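Local atomic coordinates of SPCU (Pseudomonas aeruginosa, PDB entry 4AKX), a protein that binds the phospholipase toxin ExoU and probably serves as its chaperone for type III secretion from the bacterium. Residues P25-L31 and H104-R108; V43-G47 and H111-V115; A72-L76 and V85-E89. All blocks are in the same frame, centred on the assembly; numbering follows the deposited sequence.

Interaction 1: P25-L31 and H104-R108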
# COMPACT_ATOMS: atom_id res chain seq x y z
N PRO A 25 20.86 -9.81 -13.18
CA PRO A 25 21.23 -11.21 -12.98
C PRO A 25 20.71 -12.04 -14.11
O PRO A 25 19.88 -11.58 -14.88
CB PRO A 25 20.49 -11.59 -11.70
CG PRO A 25 20.21 -10.30 -11.03
CD PRO A 25 19.91 -9.37 -12.16
N ALA A 26 21.17 -13.29 -14.19
CA ALA A 26 20.86 -14.16 -15.32
C ALA A 26 19.40 -14.58 -15.36
O ALA A 26 18.83 -14.76 -16.44
CB ALA A 26 21.77 -15.37 -15.32
N GLU A 27 18.81 -14.77 -14.18
CA GLU A 27 17.35 -14.92 -14.05
C GLU A 27 16.86 -13.78 -13.21
O GLU A 27 17.51 -13.39 -12.24
CB GLU A 27 17.02 -16.20 -13.29
CG GLU A 27 17.95 -17.36 -13.58
CD GLU A 27 17.34 -18.34 -14.55
OE1 GLU A 27 16.12 -18.23 -14.80
OE2 GLU A 27 18.08 -19.23 -15.05
N GLY A 28 15.68 -13.27 -13.54
CA GLY A 28 14.89 -12.47 -12.58
C GLY A 28 15.13 -10.97 -12.69
O GLY A 28 15.84 -10.51 -13.58
N PRO A 29 14.56 -10.20 -11.75
CA PRO A 29 14.53 -8.73 -11.84
C PRO A 29 15.90 -8.05 -11.86
O PRO A 29 16.84 -8.49 -11.19
CB PRO A 29 13.79 -8.33 -10.56
CG PRO A 29 14.10 -9.42 -9.61
CD PRO A 29 14.01 -10.66 -10.46
N GLU A 30 15.97 -6.95 -12.62
CA GLU A 30 17.07 -6.02 -12.53
C GLU A 30 17.12 -5.40 -11.13
O GLU A 30 16.08 -5.15 -10.55
CB GLU A 30 16.88 -4.95 -13.55
CG GLU A 30 17.73 -3.71 -13.37
CD GLU A 30 17.85 -2.94 -14.68
OE1 GLU A 30 16.82 -2.69 -15.33
OE2 GLU A 30 18.99 -2.64 -15.10
N LEU A 31 18.31 -5.18 -10.58
CA LEU A 31 18.46 -4.54 -9.29
C LEU A 31 19.08 -3.13 -9.41
O LEU A 31 20.20 -2.99 -9.86
CB LEU A 31 19.30 -5.41 -8.37
CG LEU A 31 19.64 -4.95 -6.95
CD1 LEU A 31 18.37 -4.68 -6.17
CD2 LEU A 31 20.45 -6.00 -6.24
N HIS A 104 18.92 -9.07 -1.20
CA HIS A 104 18.69 -9.34 -2.60
C HIS A 104 17.65 -10.41 -2.77
O HIS A 104 16.67 -10.21 -3.52
CB HIS A 104 19.98 -9.72 -3.27
CG HIS A 104 19.93 -9.65 -4.76
ND1 HIS A 104 21.02 -9.79 -5.53
CD2 HIS A 104 18.85 -9.46 -5.63
CE1 HIS A 104 20.67 -9.68 -6.83
NE2 HIS A 104 19.34 -9.47 -6.89
N ASP A 105 17.80 -11.53 -2.06
CA ASP A 105 16.86 -12.66 -2.21
C ASP A 105 15.43 -12.35 -1.81
O ASP A 105 14.48 -12.91 -2.36
CB ASP A 105 17.33 -13.88 -1.42
CG ASP A 105 18.13 -14.84 -2.28
OD1 ASP A 105 18.41 -14.51 -3.46
OD2 ASP A 105 18.48 -15.93 -1.77
N ARG A 106 15.29 -11.48 -0.81
CA ARG A 106 13.99 -11.14 -0.31
C ARG A 106 13.32 -10.25 -1.32
O ARG A 106 12.12 -10.41 -1.58
CB ARG A 106 14.10 -10.46 1.04
CG ARG A 106 14.24 -11.45 2.18
CD ARG A 106 15.14 -10.92 3.26
NE ARG A 106 15.18 -11.81 4.42
CZ ARG A 106 15.75 -11.50 5.59
NH1 ARG A 106 16.32 -10.30 5.75
NH2 ARG A 106 15.73 -12.36 6.59
N LEU A 107 14.10 -9.39 -1.97
CA LEU A 107 13.60 -8.61 -3.08
C LEU A 107 13.11 -9.51 -4.23
O LEU A 107 12.01 -9.33 -4.73
CB LEU A 107 14.62 -7.57 -3.56
CG LEU A 107 15.12 -6.49 -2.60
CD1 LEU A 107 16.29 -5.72 -3.19
CD2 LEU A 107 14.04 -5.51 -2.20
N ARG A 108 13.90 -10.50 -4.63
CA ARG A 108 13.48 -11.39 -5.74
C ARG A 108 12.24 -12.22 -5.35
O ARG A 108 11.33 -12.43 -6.16
CB ARG A 108 14.64 -12.27 -6.23
CG ARG A 108 15.95 -11.50 -6.46
CD ARG A 108 17.21 -12.38 -6.52
NE ARG A 108 17.10 -13.55 -7.42
CZ ARG A 108 17.38 -13.52 -8.72
NH1 ARG A 108 17.80 -12.40 -9.30
NH2 ARG A 108 17.22 -14.62 -9.45
O HOH W 1 17.56 -9.79 -8.94

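Interaction 2: V43-G47 and H111-V115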
# COMPACT_ATOMS: atom_id res chain seq x y z
N VAL A 43 16.64 -1.63 -4.82
CA VAL A 43 15.28 -1.38 -5.26
C VAL A 43 14.95 -2.33 -6.41
O VAL A 43 15.77 -2.58 -7.28
CB VAL A 43 15.14 0.04 -5.85
CG1 VAL A 43 13.78 0.22 -6.49
CG2 VAL A 43 15.40 1.10 -4.81
N VAL A 44 13.72 -2.80 -6.44
CA VAL A 44 13.25 -3.62 -7.53
C VAL A 44 11.90 -3.08 -8.02
O VAL A 44 11.08 -2.61 -7.24
CB VAL A 44 13.21 -5.10 -7.12
CG1 VAL A 44 12.31 -5.91 -8.03
CG2 VAL A 44 14.61 -5.66 -7.17
N GLU A 45 11.73 -3.06 -9.33
CA GLU A 45 10.64 -2.37 -9.94
C GLU A 45 9.58 -3.42 -10.26
O GLU A 45 9.90 -4.53 -10.67
CB GLU A 45 11.15 -1.69 -11.21
CG GLU A 45 10.09 -0.97 -12.03
CD GLU A 45 9.65 -1.71 -13.30
OE1 GLU A 45 10.38 -2.60 -13.79
OE2 GLU A 45 8.57 -1.39 -13.83
N LEU A 46 8.32 -3.07 -10.05
CA LEU A 46 7.23 -3.97 -10.36
C LEU A 46 6.23 -3.43 -11.38
O LEU A 46 5.17 -4.01 -11.55
CB LEU A 46 6.52 -4.36 -9.07
CG LEU A 46 7.20 -5.44 -8.21
CD1 LEU A 46 6.60 -5.50 -6.81
CD2 LEU A 46 7.11 -6.81 -8.88
N GLY A 47 6.56 -2.34 -12.07
CA GLY A 47 5.57 -1.63 -12.92
C GLY A 47 4.68 -0.57 -12.24
O GLY A 47 4.60 -0.48 -11.01
N HIS A 111 9.29 -9.91 -5.56
CA HIS A 111 9.01 -9.64 -6.97
C HIS A 111 8.32 -10.79 -7.65
O HIS A 111 7.41 -10.59 -8.43
CB HIS A 111 10.31 -9.29 -7.68
CG HIS A 111 10.14 -8.89 -9.13
ND1 HIS A 111 9.90 -9.80 -10.12
CD2 HIS A 111 10.26 -7.64 -9.75
CE1 HIS A 111 9.80 -9.15 -11.30
NE2 HIS A 111 10.03 -7.84 -11.08
N SER A 112 8.73 -12.01 -7.38
CA SER A 112 8.05 -13.11 -8.05
C SER A 112 6.63 -13.33 -7.50
O SER A 112 5.72 -13.66 -8.26
CB SER A 112 8.88 -14.40 -8.02
OG SER A 112 9.77 -14.40 -6.91
N ARG A 113 6.45 -13.13 -6.19
CA ARG A 113 5.16 -13.34 -5.55
C ARG A 113 4.12 -12.39 -6.10
O ARG A 113 2.97 -12.77 -6.37
CB ARG A 113 5.25 -13.05 -4.08
CG ARG A 113 5.25 -14.24 -3.17
CD ARG A 113 5.14 -13.74 -1.74
NE ARG A 113 5.88 -14.59 -0.82
CZ ARG A 113 6.27 -14.22 0.40
NH1 ARG A 113 5.97 -12.99 0.83
NH2 ARG A 113 6.95 -15.06 1.17
N LEU A 114 4.51 -11.12 -6.22
CA LEU A 114 3.57 -10.06 -6.50
C LEU A 114 3.38 -9.86 -8.00
O LEU A 114 2.27 -9.62 -8.48
CB LEU A 114 4.06 -8.78 -5.84
CG LEU A 114 4.20 -8.90 -4.32
CD1 LEU A 114 5.22 -7.92 -3.76
CD2 LEU A 114 2.88 -8.66 -3.64
N VAL A 115 4.44 -10.00 -8.75
CA VAL A 115 4.39 -9.66 -10.15
C VAL A 115 3.21 -10.29 -10.89
O VAL A 115 2.70 -9.70 -11.84
CB VAL A 115 5.74 -9.96 -10.84
CG1 VAL A 115 5.79 -11.40 -11.37
CG2 VAL A 115 6.00 -8.95 -11.93

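Interaction 3: A72-L76 and V85-E89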
# COMPACT_ATOMS: atom_id res chain seq x y z
N ALA A 72 10.77 -9.08 5.59
CA ALA A 72 11.42 -7.97 6.28
C ALA A 72 12.95 -8.05 6.11
O ALA A 72 13.51 -9.14 6.06
CB ALA A 72 11.02 -7.96 7.74
N PRO A 73 13.62 -6.89 6.00
CA PRO A 73 13.07 -5.54 6.08
C PRO A 73 12.65 -4.89 4.77
O PRO A 73 12.40 -3.68 4.76
CB PRO A 73 14.22 -4.74 6.67
CG PRO A 73 15.43 -5.44 6.17
CD PRO A 73 15.09 -6.90 6.21
N VAL A 74 12.54 -5.65 3.68
CA VAL A 74 12.14 -5.08 2.38
C VAL A 74 10.79 -4.39 2.48
O VAL A 74 9.86 -4.95 3.08
CB VAL A 74 11.95 -6.18 1.33
CG1 VAL A 74 11.00 -5.70 0.24
CG2 VAL A 74 13.29 -6.66 0.77
N LYS A 75 10.67 -3.21 1.87
CA LYS A 75 9.40 -2.47 1.88
C LYS A 75 8.79 -2.30 0.51
O LYS A 75 9.49 -2.32 -0.50
CB LYS A 75 9.56 -1.14 2.55
CG LYS A 75 9.77 -1.32 4.04
CD LYS A 75 10.50 -0.11 4.62
CE LYS A 75 11.75 -0.52 5.41
NZ LYS A 75 12.92 -0.64 4.50
N LEU A 76 7.47 -2.17 0.49
CA LEU A 76 6.76 -1.94 -0.73
C LEU A 76 6.25 -0.51 -0.73
O LEU A 76 5.71 -0.06 0.29
CB LEU A 76 5.59 -2.90 -0.79
CG LEU A 76 4.99 -3.07 -2.18
CD1 LEU A 76 4.25 -4.38 -2.25
CD2 LEU A 76 4.04 -1.93 -2.37
N VAL A 85 7.29 -0.42 -6.13
CA VAL A 85 8.70 -0.64 -5.91
C VAL A 85 8.90 -1.42 -4.62
O VAL A 85 8.17 -1.23 -3.64
CB VAL A 85 9.44 0.71 -5.79
CG1 VAL A 85 10.80 0.51 -5.16
CG2 VAL A 85 9.58 1.36 -7.15
N LEU A 86 9.85 -2.35 -4.64
CA LEU A 86 10.24 -3.00 -3.44
C LEU A 86 11.59 -2.46 -3.20
O LEU A 86 12.35 -2.33 -4.13
CB LEU A 86 10.36 -4.48 -3.68
CG LEU A 86 9.05 -5.24 -3.72
CD1 LEU A 86 9.23 -6.58 -4.42
CD2 LEU A 86 8.55 -5.45 -2.32
N TRP A 87 11.92 -2.12 -1.97
CA TRP A 87 13.26 -1.62 -1.70
C TRP A 87 13.72 -1.99 -0.36
O TRP A 87 12.92 -2.34 0.49
CB TRP A 87 13.32 -0.11 -1.85
CG TRP A 87 12.49 0.65 -0.84
CD1 TRP A 87 11.12 0.94 -0.93
CD2 TRP A 87 12.92 1.28 0.38
NE1 TRP A 87 10.71 1.69 0.15
CE2 TRP A 87 11.73 1.93 0.96
CE3 TRP A 87 14.12 1.37 1.05
CZ2 TRP A 87 11.77 2.62 2.15
CZ3 TRP A 87 14.16 2.09 2.28
CH2 TRP A 87 13.01 2.69 2.81
N ALA A 88 15.04 -1.96 -0.18
CA ALA A 88 15.66 -2.11 1.14
C ALA A 88 16.82 -1.18 1.17
O ALA A 88 17.20 -0.64 0.14
CB ALA A 88 16.15 -3.54 1.36
N GLU A 89 17.43 -1.06 2.33
CA GLU A 89 18.43 -0.06 2.57
C GLU A 89 19.62 -0.74 3.19
O GLU A 89 19.54 -1.25 4.31
CB GLU A 89 17.86 0.99 3.52
CG GLU A 89 18.87 1.86 4.23
CD GLU A 89 19.73 2.65 3.27
OE1 GLU A 89 19.75 2.28 2.07
OE2 GLU A 89 20.38 3.64 3.70

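Interaction 1: P25-L31 and H104-R108
Arg108 reaches from the helix to the loop and grips the carbonyl oxygen of Glu27 end-on with two nitrogens, NH1 and NH2 each lying 3.1 Å from Glu27 O. That oxygen sits in the guanidinium plane, but the bonds are bent, near 145° at the hydrogens, because both donors converge on one acceptor. A bend at chi3 (49°), after an extended chi2, turns the guanidinium toward the loop. Pro25 CG packs at its edge, 3.6 Å from Arg108 NH1, while Pro29 CG rests on the aliphatic part of the arginine, 4.2 Å from Arg108 CG. A long side chain with an apolar stem and several donors suits a loop that offers prolines and a backbone carbonyl.

One turn earlier on the same helix, CG of His104 stands anti to the backbone N (chi1 -164°), which lays the imidazole over Leu31. Leu31 CD2 is centred over one face of the His104 ring, 3.6 Å from the centroid, in a CH-pi contact; its other methyl, Leu31 CD1, meets Leu107 CD1 at 3.8 Å. A water in the imidazole plane joins His104 NE2, Pro29 O and Arg108 NH1.

The loop connects strands 20-25 and 31-35, and helix 97-118 packs against it. Leu31 and Leu107 both continue onto Phe42 of strand 39-48, while Pro25 pairs with a strand of the ExoU chain, extending the sheet across the interface.

Interaction 2: V43-G47 and H111-V115
A histidine ring set between apolar side chains and a backbone carbonyl is central to this helix-to-strand contact: the imidazole of His111 has a leucine methyl over one face and a peptide oxygen at its edge. Leu46 CD2 lies over that face, displaced toward the rim, 3.7 Å from the centroid of the His111 ring and 27° off its normal, a CH-pi contact. Glu45 O lies in the ring plane, 3.3 Å from His111 CD2 and at the same distance from His111 NE2. With CG anti to the backbone N (chi1 -176°), the ring extends from the helix toward the strand, and chi2 turns its flat side to Leu46. Imidazole suits this place because its face accepts a methyl while its rim can lie beside a polar backbone atom.

Leu46 divides its branches between two further residues of the helix. Leu46 CD1 meets Leu114 CD1 at 4.1 Å, the two side chains at about a right angle, and Leu46 CD2 also touches Val115 CG2 at 3.9 Å. A forked leucine can thus meet successive turns, as His111 and Val115 are one turn apart.

The segments 43-47 and 111-115 run nearly parallel, their axes 14° apart in direction and 9.6 Å apart at closest approach; here the helix lies along the strand. A long helix against an antiparallel sheet is consistent with the alpha/beta fold of class I type III secretion chaperones. Strand 39-48 is bonded through its backbone to strand 83-91, whose Leu86 packs on Leu46, and on the loop before strand 31-35 Pro29 touches both Val44 and His111.

Interaction 3: A72-L76 and V85-E89
The antiparallel beta hairpin of strands 75-78 and 83-91 forms one margin of the five-stranded sheet within this chain, and this contact lies at its open end. Lys75 and Trp87 form a hydrogen-bonded pair: Lys75 N donates to Trp87 O and Trp87 N returns a bond to Lys75 O, both 2.8 Å long, the first almost straight at 172°. Next comes the non-hydrogen-bonded pair Leu76 and Leu86, where the backbones draw closer and Leu86 CA approaches Lys75 O to 3.1 Å in a CA-H...O contact.

The two sheet faces differ in character. On the face of Leu76 and Leu86, apolar side chains meet: Leu86 CD2 lies 3.6 Å from Val74 CG1 and also touches Leu76 CB. Branched aliphatic groups suit this side, since helix 97-118 covers it, its Leu107 packing on Val74 and its Leu103 on Ala88. The other face carries Lys75 and Trp87 and looks toward the second subunit, another copy of this protein. There Trp87 NE1 donates a hydrogen bond to the backbone O of Asn65 of the second subunit, and Lys75 packs on its own counterpart. Arg5 of the ExoU chain makes a cation-pi contact with the same indole.

Trp87 has CG between its backbone N and carbonyl carbon (chi1 65°), which presents a broad face of the indole to Lys75. The lysine stem follows that face, CB over the five-membered ring, before the chain bends at chi3 and chi4. The bends bring the ammonium over the indole in a cation-pi contact, Lys75 NZ 3.9 Å from the centroid of the Trp87 six-membered ring, while the same Lys75 NZ donates a hydrogen bond to Pro73 O at 3.1 Å.

How the interactions relate
Interactions 1 and 2 both attach helix 97-118 to the sheet side of the chain, one through a loop and the other through strand 39-48; Leu31 CD1 of the first lies beside Val43 O of the second. Interaction 3 is the most buried and binds strand to strand, whereas the other two are partly buried. Val44 N probably donates to Leu86 O, linking interactions 2 and 3 within one sheet, and Arg106 of interaction 1 lies against residues 72-74 of interaction 3. The chemistry follows position: arginine-to-carbonyl and water-mediated bonds at the loop, methyl-to-imidazole packing between helix and strand, and regular backbone pairing with a cation-pi contact beside the second subunit.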